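PDB 2D69: ribulose bisphosphate carboxylase from Pyrococcus horikoshii, which probably catalyses the addition of carbon dioxide and water to ribulose 1,5-bisphosphate, giving 3-phosphoglycerate in an archaeal AMP degradation pathway. Local coordinates for residues Ala299-Met304 with Phe332-Trp337; Gly135-Gly139 with Leu271-Ile275; Gly377-Gly381 with Glu411-Ser415. One frame throughout, in Å; residues are numbered along the deposited sequence.

Contact 1 (Ala299-Met304 with Phe332-Trp337)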
ATOM      1  N   ALA A 299      19.438 -34.681   2.556  1.00 15.39           N
ATOM      2  CA  ALA A 299      18.303 -34.878   3.434  1.00 15.49           C
ATOM      3  C   ALA A 299      18.438 -34.047   4.720  1.00 15.36           C
ATOM      4  O   ALA A 299      17.444 -33.588   5.275  1.00 13.29           O
ATOM      5  CB  ALA A 299      18.158 -36.354   3.794  1.00 15.33           C
ATOM      6  N   LYS A 300      19.662 -33.919   5.214  1.00 14.05           N
ATOM      7  CA  LYS A 300      19.920 -33.188   6.443  1.00 15.04           C
ATOM      8  C   LYS A 300      19.668 -31.701   6.214  1.00 14.07           C
ATOM      9  O   LYS A 300      19.051 -31.034   7.020  1.00 14.35           O
ATOM     10  CB  LYS A 300      21.360 -33.437   6.915  1.00 13.79           C
ATOM     11  CG  LYS A 300      21.802 -32.662   8.133  1.00 15.42           C
ATOM     12  CD  LYS A 300      23.086 -33.223   8.724  1.00 15.43           C
ATOM     13  CE  LYS A 300      22.889 -34.351   9.749  1.00 14.16           C
ATOM     14  NZ  LYS A 300      24.258 -34.988  10.116  1.00 13.38           N
ATOM     15  N   ALA A 301      20.230 -31.164   5.144  1.00 14.95           N
ATOM     16  CA  ALA A 301      19.895 -29.797   4.753  1.00 13.96           C
ATOM     17  C   ALA A 301      18.393 -29.590   4.633  1.00 14.50           C
ATOM     18  O   ALA A 301      17.850 -28.594   5.135  1.00 14.12           O
ATOM     19  CB  ALA A 301      20.590 -29.435   3.469  1.00 15.63           C
ATOM     20  N   ALA A 302      17.697 -30.524   3.977  1.00 14.47           N
ATOM     21  CA  ALA A 302      16.303 -30.301   3.692  1.00 13.26           C
ATOM     22  C   ALA A 302      15.500 -30.340   5.006  1.00 14.20           C
ATOM     23  O   ALA A 302      14.509 -29.596   5.140  1.00 13.33           O
ATOM     24  CB  ALA A 302      15.774 -31.363   2.672  1.00 13.16           C
ATOM     25  N   ARG A 303      15.887 -31.224   5.944  1.00 12.51           N
ATOM     26  CA  ARG A 303      15.225 -31.290   7.252  1.00 12.31           C
ATOM     27  C   ARG A 303      15.466 -30.007   8.074  1.00 12.90           C
ATOM     28  O   ARG A 303      14.574 -29.506   8.760  1.00 13.27           O
ATOM     29  CB  ARG A 303      15.715 -32.514   8.016  1.00 12.89           C
ATOM     30  CG  ARG A 303      15.118 -32.627   9.402  1.00 10.31           C
ATOM     31  CD  ARG A 303      15.315 -33.955  10.084  1.00 12.85           C
ATOM     32  NE  ARG A 303      14.712 -33.899  11.395  1.00 10.30           N
ATOM     33  CZ  ARG A 303      15.057 -34.633  12.443  1.00 13.18           C
ATOM     34  NH1 ARG A 303      16.035 -35.539  12.340  1.00 11.76           N
ATOM     35  NH2 ARG A 303      14.413 -34.481  13.603  1.00 13.87           N
ATOM     36  N   MET A 304      16.686 -29.468   7.991  1.00 12.91           N
ATOM     37  CA  MET A 304      17.066 -28.335   8.797  1.00 14.33           C
ATOM     38  C   MET A 304      16.279 -27.096   8.353  1.00 14.43           C
ATOM     39  O   MET A 304      15.626 -26.432   9.200  1.00 13.69           O
ATOM     40  CB  MET A 304      18.608 -28.175   8.693  1.00 14.69           C
ATOM     41  CG  MET A 304      19.267 -27.029   9.455  1.00 19.56           C
ATOM     42  SD  MET A 304      21.164 -26.966   9.234  1.00 24.29           S
ATOM     43  CE  MET A 304      21.344 -28.401   8.581  1.00  9.92           C
ATOM     44  N   PHE A 332      18.050 -41.105  10.445  1.00 16.36           N
ATOM     45  CA  PHE A 332      18.319 -39.686  10.607  1.00 15.83           C
ATOM     46  C   PHE A 332      17.054 -38.831  10.503  1.00 15.48           C
ATOM     47  O   PHE A 332      16.780 -38.033  11.377  1.00 16.17           O
ATOM     48  CB  PHE A 332      19.331 -39.170   9.579  1.00 16.28           C
ATOM     49  CG  PHE A 332      19.288 -37.696   9.465  1.00 15.51           C
ATOM     50  CD1 PHE A 332      19.793 -36.908  10.514  1.00 16.92           C
ATOM     51  CD2 PHE A 332      18.618 -37.072   8.397  1.00 14.72           C
ATOM     52  CE1 PHE A 332      19.648 -35.517  10.480  1.00 16.89           C
ATOM     53  CE2 PHE A 332      18.502 -35.673   8.348  1.00 15.51           C
ATOM     54  CZ  PHE A 332      19.023 -34.897   9.397  1.00 16.00           C
ATOM     55  N   LEU A 333      16.278 -38.987   9.446  1.00 15.79           N
ATOM     56  CA  LEU A 333      15.068 -38.188   9.272  1.00 15.28           C
ATOM     57  C   LEU A 333      14.158 -38.238  10.503  1.00 15.87           C
ATOM     58  O   LEU A 333      13.497 -37.214  10.855  1.00 13.38           O
ATOM     59  CB  LEU A 333      14.292 -38.592   8.031  1.00 14.75           C
ATOM     60  CG  LEU A 333      14.962 -38.175   6.693  1.00 15.92           C
ATOM     61  CD1 LEU A 333      14.137 -38.728   5.564  1.00 15.47           C
ATOM     62  CD2 LEU A 333      15.080 -36.680   6.497  1.00 16.21           C
ATOM     63  N   LEU A 334      14.124 -39.398  11.166  1.00 15.74           N
ATOM     64  CA  LEU A 334      13.193 -39.590  12.261  1.00 15.75           C
ATOM     65  C   LEU A 334      13.832 -39.381  13.620  1.00 15.39           C
ATOM     66  O   LEU A 334      13.132 -39.431  14.611  1.00 15.01           O
ATOM     67  CB  LEU A 334      12.567 -40.998  12.204  1.00 16.28           C
ATOM     68  CG  LEU A 334      11.584 -41.297  11.078  1.00 18.10           C
ATOM     69  CD1 LEU A 334      11.404 -42.817  10.958  1.00 20.85           C
ATOM     70  CD2 LEU A 334      10.263 -40.600  11.322  1.00 17.31           C
ATOM     71  N   SER A 335      15.145 -39.148  13.675  1.00 15.45           N
ATOM     72  CA  SER A 335      15.861 -39.058  14.934  1.00 16.80           C
ATOM     73  C   SER A 335      15.578 -37.719  15.611  1.00 18.64           C
ATOM     74  O   SER A 335      15.236 -36.722  14.958  1.00 17.93           O
ATOM     75  CB  SER A 335      17.387 -39.168  14.731  1.00 16.83           C
ATOM     76  OG  SER A 335      17.839 -38.052  13.982  1.00 15.73           O
ATOM     77  N   LYS A 336      15.666 -37.741  16.934  1.00 19.79           N
ATOM     78  CA  LYS A 336      15.662 -36.559  17.761  1.00 20.71           C
ATOM     79  C   LYS A 336      16.890 -35.724  17.395  1.00 19.75           C
ATOM     80  O   LYS A 336      17.958 -36.255  17.255  1.00 19.47           O
ATOM     81  CB  LYS A 336      15.674 -36.971  19.228  1.00 22.45           C
ATOM     82  CG  LYS A 336      14.845 -36.059  20.168  1.00 28.10           C
ATOM     83  CD  LYS A 336      15.362 -34.605  20.166  1.00 32.54           C
ATOM     84  CE  LYS A 336      14.703 -33.697  21.264  1.00 32.58           C
ATOM     85  NZ  LYS A 336      15.518 -32.510  21.531  1.00 29.64           N
ATOM     86  N   TRP A 337      16.698 -34.411  17.171  1.00 18.27           N
ATOM     87  CA  TRP A 337      17.761 -33.543  16.730  1.00 17.18           C
ATOM     88  C   TRP A 337      17.448 -32.146  17.206  1.00 17.41           C
ATOM     89  O   TRP A 337      16.951 -31.305  16.452  1.00 15.85           O
ATOM     90  CB  TRP A 337      17.856 -33.558  15.210  1.00 17.37           C
ATOM     91  CG  TRP A 337      19.057 -32.920  14.684  1.00 15.84           C
ATOM     92  CD1 TRP A 337      20.239 -32.805  15.324  1.00 19.25           C
ATOM     93  CD2 TRP A 337      19.247 -32.335  13.384  1.00 13.49           C
ATOM     94  NE1 TRP A 337      21.160 -32.190  14.514  1.00 16.34           N
ATOM     95  CE2 TRP A 337      20.577 -31.888  13.320  1.00 14.86           C
ATOM     96  CE3 TRP A 337      18.433 -32.156  12.261  1.00 14.24           C
ATOM     97  CZ2 TRP A 337      21.128 -31.291  12.181  1.00 11.95           C
ATOM     98  CZ3 TRP A 337      18.968 -31.542  11.131  1.00 13.29           C
ATOM     99  CH2 TRP A 337      20.317 -31.100  11.112  1.00 12.33           C
TER
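The guanidinium of Arg303 has CE3 of the tilted Trp337 indole over one face and Leu333 O over the other, while Ser335 O lies at its edge, near the plane. NH1 and NH2 both donate end-on to that single oxygen; NH2 is 2.7 Å from Ser335 O, with a C=O...N angle of 178°, and NH1 is 3.0 Å from it. Over one face of the Phe332 ring, toward the rim, stands Arg303 NH1, at most a weak cation-pi attraction. Met304 CE meets the indole edge 3.8 Å from Trp337 CH2. Lys300 runs across both rings at about a right angle, its CE 3.5 Å from Phe332 CE1 and its CG 3.7 Å from Trp337 CH2, and carries its amine on to Asp122 and Phe123 O. With CG anti to the backbone N (chi1 178°), the extended Arg303 chain spans the gap, and NE also bonds Arg341 O. A leucine in its place would probably leave Ser335 O without either of these donors and Arg341 O without its NE partner. The arrangement joins helices 295-305 and 323-334, consecutive outer helices of the catalytic alpha/beta barrel, with arginine binding the loop that leaves the second helix.

Contact 2 (Gly135-Gly139 with Leu271-Ile275)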
ATOM      1  N   GLY A 135      13.555 -25.943  11.137  1.00 13.80           N
ATOM      2  CA  GLY A 135      13.200 -27.304  10.815  1.00 13.83           C
ATOM      3  C   GLY A 135      11.740 -27.346  10.339  1.00 13.99           C
ATOM      4  O   GLY A 135      11.191 -26.330  10.016  1.00 13.50           O
ATOM      5  N   PRO A 136      11.160 -28.517  10.237  1.00 14.34           N
ATOM      6  CA  PRO A 136       9.794 -28.684   9.734  1.00 14.54           C
ATOM      7  C   PRO A 136       8.734 -28.036  10.595  1.00 14.63           C
ATOM      8  O   PRO A 136       8.847 -28.102  11.805  1.00 15.79           O
ATOM      9  CB  PRO A 136       9.588 -30.184   9.791  1.00 15.54           C
ATOM     10  CG  PRO A 136      10.944 -30.749   9.796  1.00 14.06           C
ATOM     11  CD  PRO A 136      11.781 -29.791  10.595  1.00 14.33           C
ATOM     12  N   GLN A 137       7.695 -27.483   9.965  1.00 14.16           N
ATOM     13  CA  GLN A 137       6.686 -26.790  10.673  1.00 13.91           C
ATOM     14  C   GLN A 137       5.796 -27.868  11.302  1.00 14.85           C
ATOM     15  O   GLN A 137       5.351 -27.739  12.438  1.00 15.19           O
ATOM     16  CB  GLN A 137       5.870 -25.863   9.751  1.00 13.26           C
ATOM     17  CG  GLN A 137       4.614 -25.330  10.428  1.00 13.56           C
ATOM     18  CD  GLN A 137       3.751 -24.394   9.577  1.00 16.80           C
ATOM     19  OE1 GLN A 137       2.705 -23.938  10.055  1.00 11.91           O
ATOM     20  NE2 GLN A 137       4.173 -24.100   8.342  1.00 11.25           N
ATOM     21  N   PHE A 138       5.579 -28.938  10.564  1.00 14.22           N
ATOM     22  CA  PHE A 138       4.674 -29.999  11.045  1.00 13.91           C
ATOM     23  C   PHE A 138       5.434 -31.258  11.484  1.00 13.62           C
ATOM     24  O   PHE A 138       5.283 -31.743  12.598  1.00 13.02           O
ATOM     25  CB  PHE A 138       3.610 -30.297   9.993  1.00 11.58           C
ATOM     26  CG  PHE A 138       2.709 -29.150   9.716  1.00 11.67           C
ATOM     27  CD1 PHE A 138       1.571 -28.918  10.518  1.00 13.01           C
ATOM     28  CD2 PHE A 138       2.988 -28.252   8.671  1.00 12.16           C
ATOM     29  CE1 PHE A 138       0.726 -27.848  10.281  1.00 14.21           C
ATOM     30  CE2 PHE A 138       2.132 -27.163   8.405  1.00 13.32           C
ATOM     31  CZ  PHE A 138       0.999 -26.948   9.241  1.00 14.30           C
ATOM     32  N   GLY A 139       6.292 -31.741  10.622  1.00 14.74           N
ATOM     33  CA  GLY A 139       6.907 -33.040  10.785  1.00 14.71           C
ATOM     34  C   GLY A 139       5.918 -34.172  10.872  1.00 14.67           C
ATOM     35  O   GLY A 139       4.730 -34.028  10.563  1.00 13.92           O
ATOM     36  N   LEU A 271       1.453 -19.604   5.788  1.00 18.24           N
ATOM     37  CA  LEU A 271       0.210 -20.123   5.229  1.00 17.16           C
ATOM     38  C   LEU A 271      -0.260 -21.446   5.835  1.00 17.96           C
ATOM     39  O   LEU A 271      -1.274 -21.961   5.434  1.00 16.48           O
ATOM     40  CB  LEU A 271       0.371 -20.289   3.724  1.00 18.16           C
ATOM     41  CG  LEU A 271       0.708 -19.053   2.890  1.00 17.09           C
ATOM     42  CD1 LEU A 271       0.977 -19.440   1.497  1.00 19.36           C
ATOM     43  CD2 LEU A 271      -0.453 -18.055   2.918  1.00 17.45           C
ATOM     44  N   GLY A 272       0.471 -22.003   6.790  1.00 16.94           N
ATOM     45  CA  GLY A 272       0.123 -23.308   7.347  1.00 17.06           C
ATOM     46  C   GLY A 272       0.237 -24.528   6.431  1.00 16.42           C
ATOM     47  O   GLY A 272      -0.588 -25.432   6.478  1.00 17.54           O
ATOM     48  N   LEU A 273       1.251 -24.536   5.565  1.00 15.61           N
ATOM     49  CA  LEU A 273       1.421 -25.590   4.598  1.00 14.70           C
ATOM     50  C   LEU A 273       2.605 -26.509   4.968  1.00 15.07           C
ATOM     51  O   LEU A 273       3.709 -26.003   5.218  1.00 14.66           O
ATOM     52  CB  LEU A 273       1.710 -24.926   3.238  1.00 14.48           C
ATOM     53  CG  LEU A 273       0.596 -24.054   2.643  1.00 15.74           C
ATOM     54  CD1 LEU A 273       1.100 -23.307   1.425  1.00 15.09           C
ATOM     55  CD2 LEU A 273      -0.604 -24.924   2.250  1.00 16.38           C
ATOM     56  N   ALA A 274       2.375 -27.833   4.965  1.00 14.41           N
ATOM     57  CA  ALA A 274       3.470 -28.822   5.003  1.00 14.30           C
ATOM     58  C   ALA A 274       4.107 -28.915   3.617  1.00 14.02           C
ATOM     59  O   ALA A 274       3.418 -28.742   2.613  1.00 14.41           O
ATOM     60  CB  ALA A 274       2.966 -30.123   5.409  1.00 14.01           C
ATOM     61  N   ILE A 275       5.404 -29.177   3.583  1.00 14.22           N
ATOM     62  CA  ILE A 275       6.182 -29.305   2.359  1.00 15.19           C
ATOM     63  C   ILE A 275       6.548 -30.779   2.126  1.00 15.36           C
ATOM     64  O   ILE A 275       7.091 -31.460   2.990  1.00 12.76           O
ATOM     65  CB  ILE A 275       7.459 -28.475   2.395  1.00 14.86           C
ATOM     66  CG1 ILE A 275       7.161 -26.973   2.514  1.00 15.30           C
ATOM     67  CG2 ILE A 275       8.279 -28.671   1.140  1.00 17.82           C
ATOM     68  CD1 ILE A 275       8.364 -26.116   2.801  1.00 13.44           C
TER
HETATM   69  O   HOH W   1       5.886 -25.089   6.380  1.00 22.59           O
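Gly272 meets two side chains of the 135-139 loop: its CA is 3.8 Å from Gln137 OE1, and its carbonyl O lies 3.5 Å from Phe138 CZ. It leaves helix 258-271 with positive phi (67°), turning the chain toward the strand that follows. Leu273 directs its own side chain away and offers backbone instead. Its carbonyl carbon is 3.5 Å from Phe138 CE2, and its O lies at the ring edge, in plane. That oxygen is bridged to the loop by a water, which donates to Leu273 O at 2.6 Å and accepts from Gln137 NE2 at 2.8 Å. The same NE2 also donates to Thr268 O of helix 258-271, so two acceptors hold the amide. The Gln137 chain is fully extended to get there, and its CG rests over a face of the Phe138 ring. Next comes Ala274, whose N is 3.5 Å from Phe138 CE2 and whose CB packs 3.8 Å from Phe138 CD2. Ile275 is tied in through Asp308, which accepts from its N with one oxygen and from the N atoms of Phe138 and Gly139 with the other. The ring of Phe138 also packs edge-to-face with Phe146 in helix 139-147, Leu273 leans on Ala238 of helix 231-244, and Ala274 pairs through its backbone with strand 248-252; the loop thus abuts the start of barrel strand 274-278.

Contact 3 (Gly377-Gly381 with Glu411-Ser415)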
ATOM      1  N   GLY A 377      -2.922 -49.990 -11.458  1.00 19.96           N
ATOM      2  CA  GLY A 377      -2.930 -51.231 -12.204  1.00 19.00           C
ATOM      3  C   GLY A 377      -3.854 -52.327 -11.727  1.00 18.11           C
ATOM      4  O   GLY A 377      -3.919 -53.406 -12.333  1.00 16.35           O
ATOM      5  N   HIS A 378      -4.576 -52.085 -10.632  1.00 17.25           N
ATOM      6  CA  HIS A 378      -5.387 -53.144 -10.050  1.00 16.67           C
ATOM      7  C   HIS A 378      -6.361 -53.570 -11.133  1.00 17.09           C
ATOM      8  O   HIS A 378      -6.903 -52.723 -11.832  1.00 16.15           O
ATOM      9  CB  HIS A 378      -6.135 -52.618  -8.846  1.00 15.99           C
ATOM     10  CG  HIS A 378      -6.769 -53.688  -8.038  1.00 14.52           C
ATOM     11  ND1 HIS A 378      -7.913 -54.331  -8.445  1.00 14.41           N
ATOM     12  CD2 HIS A 378      -6.415 -54.254  -6.867  1.00 11.56           C
ATOM     13  CE1 HIS A 378      -8.255 -55.237  -7.550  1.00 14.79           C
ATOM     14  NE2 HIS A 378      -7.386 -55.187  -6.561  1.00 15.43           N
ATOM     15  N   PRO A 379      -6.558 -54.874 -11.318  1.00 18.13           N
ATOM     16  CA  PRO A 379      -7.539 -55.378 -12.285  1.00 17.61           C
ATOM     17  C   PRO A 379      -8.956 -54.814 -12.178  1.00 18.30           C
ATOM     18  O   PRO A 379      -9.648 -54.799 -13.188  1.00 17.80           O
ATOM     19  CB  PRO A 379      -7.561 -56.888 -12.014  1.00 18.76           C
ATOM     20  CG  PRO A 379      -6.213 -57.175 -11.513  1.00 19.06           C
ATOM     21  CD  PRO A 379      -5.805 -55.967 -10.673  1.00 18.05           C
ATOM     22  N   ASP A 380      -9.385 -54.355 -11.005  1.00 18.15           N
ATOM     23  CA  ASP A 380     -10.735 -53.837 -10.858  1.00 18.08           C
ATOM     24  C   ASP A 380     -10.757 -52.311 -10.881  1.00 17.96           C
ATOM     25  O   ASP A 380     -11.796 -51.705 -10.686  1.00 18.13           O
ATOM     26  CB  ASP A 380     -11.359 -54.338  -9.566  1.00 18.77           C
ATOM     27  CG  ASP A 380     -11.648 -55.793  -9.597  1.00 19.54           C
ATOM     28  OD1 ASP A 380     -11.625 -56.434  -8.527  1.00 25.66           O
ATOM     29  OD2 ASP A 380     -11.900 -56.382 -10.638  1.00 19.93           O
ATOM     30  N   GLY A 381      -9.616 -51.691 -11.150  1.00 17.92           N
ATOM     31  CA  GLY A 381      -9.535 -50.248 -11.322  1.00 17.56           C
ATOM     32  C   GLY A 381      -8.894 -49.569 -10.117  1.00 17.09           C
ATOM     33  O   GLY A 381      -8.653 -50.199  -9.099  1.00 16.47           O
ATOM     34  N   GLU A 411     -10.552 -57.010  -2.951  1.00 18.04           N
ATOM     35  CA  GLU A 411      -9.600 -56.182  -3.670  1.00 18.27           C
ATOM     36  C   GLU A 411      -8.196 -56.697  -3.414  1.00 17.89           C
ATOM     37  O   GLU A 411      -7.372 -56.841  -4.328  1.00 19.03           O
ATOM     38  CB  GLU A 411      -9.753 -54.713  -3.258  1.00 18.43           C
ATOM     39  CG  GLU A 411     -11.068 -54.091  -3.707  1.00 20.01           C
ATOM     40  CD  GLU A 411     -12.239 -54.329  -2.767  1.00 22.05           C
ATOM     41  OE1 GLU A 411     -13.330 -53.880  -3.136  1.00 26.91           O
ATOM     42  OE2 GLU A 411     -12.100 -54.935  -1.671  1.00 22.70           O
ATOM     43  N   LEU A 412      -7.924 -57.005  -2.160  1.00 17.02           N
ATOM     44  CA  LEU A 412      -6.616 -57.509  -1.794  1.00 15.97           C
ATOM     45  C   LEU A 412      -6.447 -58.912  -2.379  1.00 15.94           C
ATOM     46  O   LEU A 412      -5.385 -59.269  -2.849  1.00 15.22           O
ATOM     47  CB  LEU A 412      -6.445 -57.486  -0.271  1.00 14.95           C
ATOM     48  CG  LEU A 412      -5.154 -58.132   0.216  1.00 15.08           C
ATOM     49  CD1 LEU A 412      -3.904 -57.411  -0.358  1.00 14.46           C
ATOM     50  CD2 LEU A 412      -5.145 -58.209   1.741  1.00 15.80           C
ATOM     51  N   LYS A 413      -7.510 -59.710  -2.380  1.00 16.32           N
ATOM     52  CA  LYS A 413      -7.434 -61.055  -2.971  1.00 16.80           C
ATOM     53  C   LYS A 413      -7.025 -60.973  -4.455  1.00 17.26           C
ATOM     54  O   LYS A 413      -6.152 -61.708  -4.886  1.00 17.26           O
ATOM     55  CB  LYS A 413      -8.763 -61.799  -2.790  1.00 16.82           C
ATOM     56  CG  LYS A 413      -8.702 -63.337  -2.996  1.00 16.38           C
ATOM     57  CD  LYS A 413     -10.098 -63.917  -2.959  1.00 17.88           C
ATOM     58  CE  LYS A 413     -10.120 -65.380  -2.568  1.00 20.41           C
ATOM     59  NZ  LYS A 413     -11.432 -66.008  -2.972  1.00 23.04           N
ATOM     60  N   LYS A 414      -7.614 -60.054  -5.222  1.00 17.95           N
ATOM     61  CA  LYS A 414      -7.326 -59.965  -6.664  1.00 18.19           C
ATOM     62  C   LYS A 414      -5.912 -59.471  -6.918  1.00 17.60           C
ATOM     63  O   LYS A 414      -5.256 -59.897  -7.870  1.00 15.94           O
ATOM     64  CB  LYS A 414      -8.297 -59.037  -7.397  1.00 18.97           C
ATOM     65  CG  LYS A 414      -8.747 -59.551  -8.778  1.00 23.77           C
ATOM     66  CD  LYS A 414     -10.247 -59.853  -8.766  1.00 28.36           C
ATOM     67  CE  LYS A 414     -10.851 -60.010 -10.160  1.00 29.21           C
ATOM     68  NZ  LYS A 414     -11.942 -61.095 -10.093  1.00 32.67           N
ATOM     69  N   SER A 415      -5.465 -58.548  -6.073  1.00 17.09           N
ATOM     70  CA  SER A 415      -4.157 -57.963  -6.198  1.00 17.04           C
ATOM     71  C   SER A 415      -3.117 -59.072  -5.993  1.00 16.72           C
ATOM     72  O   SER A 415      -2.158 -59.151  -6.740  1.00 16.96           O
ATOM     73  CB  SER A 415      -3.992 -56.829  -5.154  1.00 16.70           C
ATOM     74  OG  SER A 415      -2.672 -56.311  -5.140  1.00 18.52           O
TER
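This is a loop-to-helix contact at the periphery of the alpha/beta barrel, where His378, first residue of a type I beta turn, reaches from the loop before helix 382-398 to the C-terminal helix 410-422. Its imidazole spans the gap, bonded at both nitrogens close to the ring plane. ND1 accepts from Asp380 N at 3.0 Å, which fixes the rotation of the ring inside the turn, while NE2 donates to Glu411 O. This pattern is consistent with a neutral ring carrying its proton on NE2. A first torsion near 180° (chi1 -169°) swings the ring out to the helix. There CE1 packs 3.8 Å from Lys414 CB, and CD2 lies 3.9 Å from Ser415 CB. Farther out, the aliphatic part of Lys414 crosses Asp380, its CD 3.7 Å from Asp380 OD1; the ammonium and carboxylate are not in contact. The Glu411 carboxylate turns elsewhere, to a salt bridge with Lys387 of helix 382-398. Glu411 O is gripped twice: His378 NE2 donates to it at 2.8 Å in an almost straight bond (174°), and Ser415 N, its helical partner, reaches it from the opposite face of the carbonyl plane at 3.1 Å.

The three contacts follow one another along the chain, none enclosing or crossing another. Contact 2 comes first, closing a long excursion of 131 residues from the loop before helix 139-147 to the start of strand 274-278. Contact 1 then closes a short one of 27, bringing together two successive barrel helices with strand 309-311 between them. These two are neighbours in space: Arg303 O of contact 1 packs 3.4 Å from Pro136 CD of contact 2, so the loop packs directly against the first of the two helices. Contact 3 closes a mostly helical excursion of 29 residues near the C terminus, its nearest atoms about 24 Å from contact 1, and fastens the last helix to the barrel.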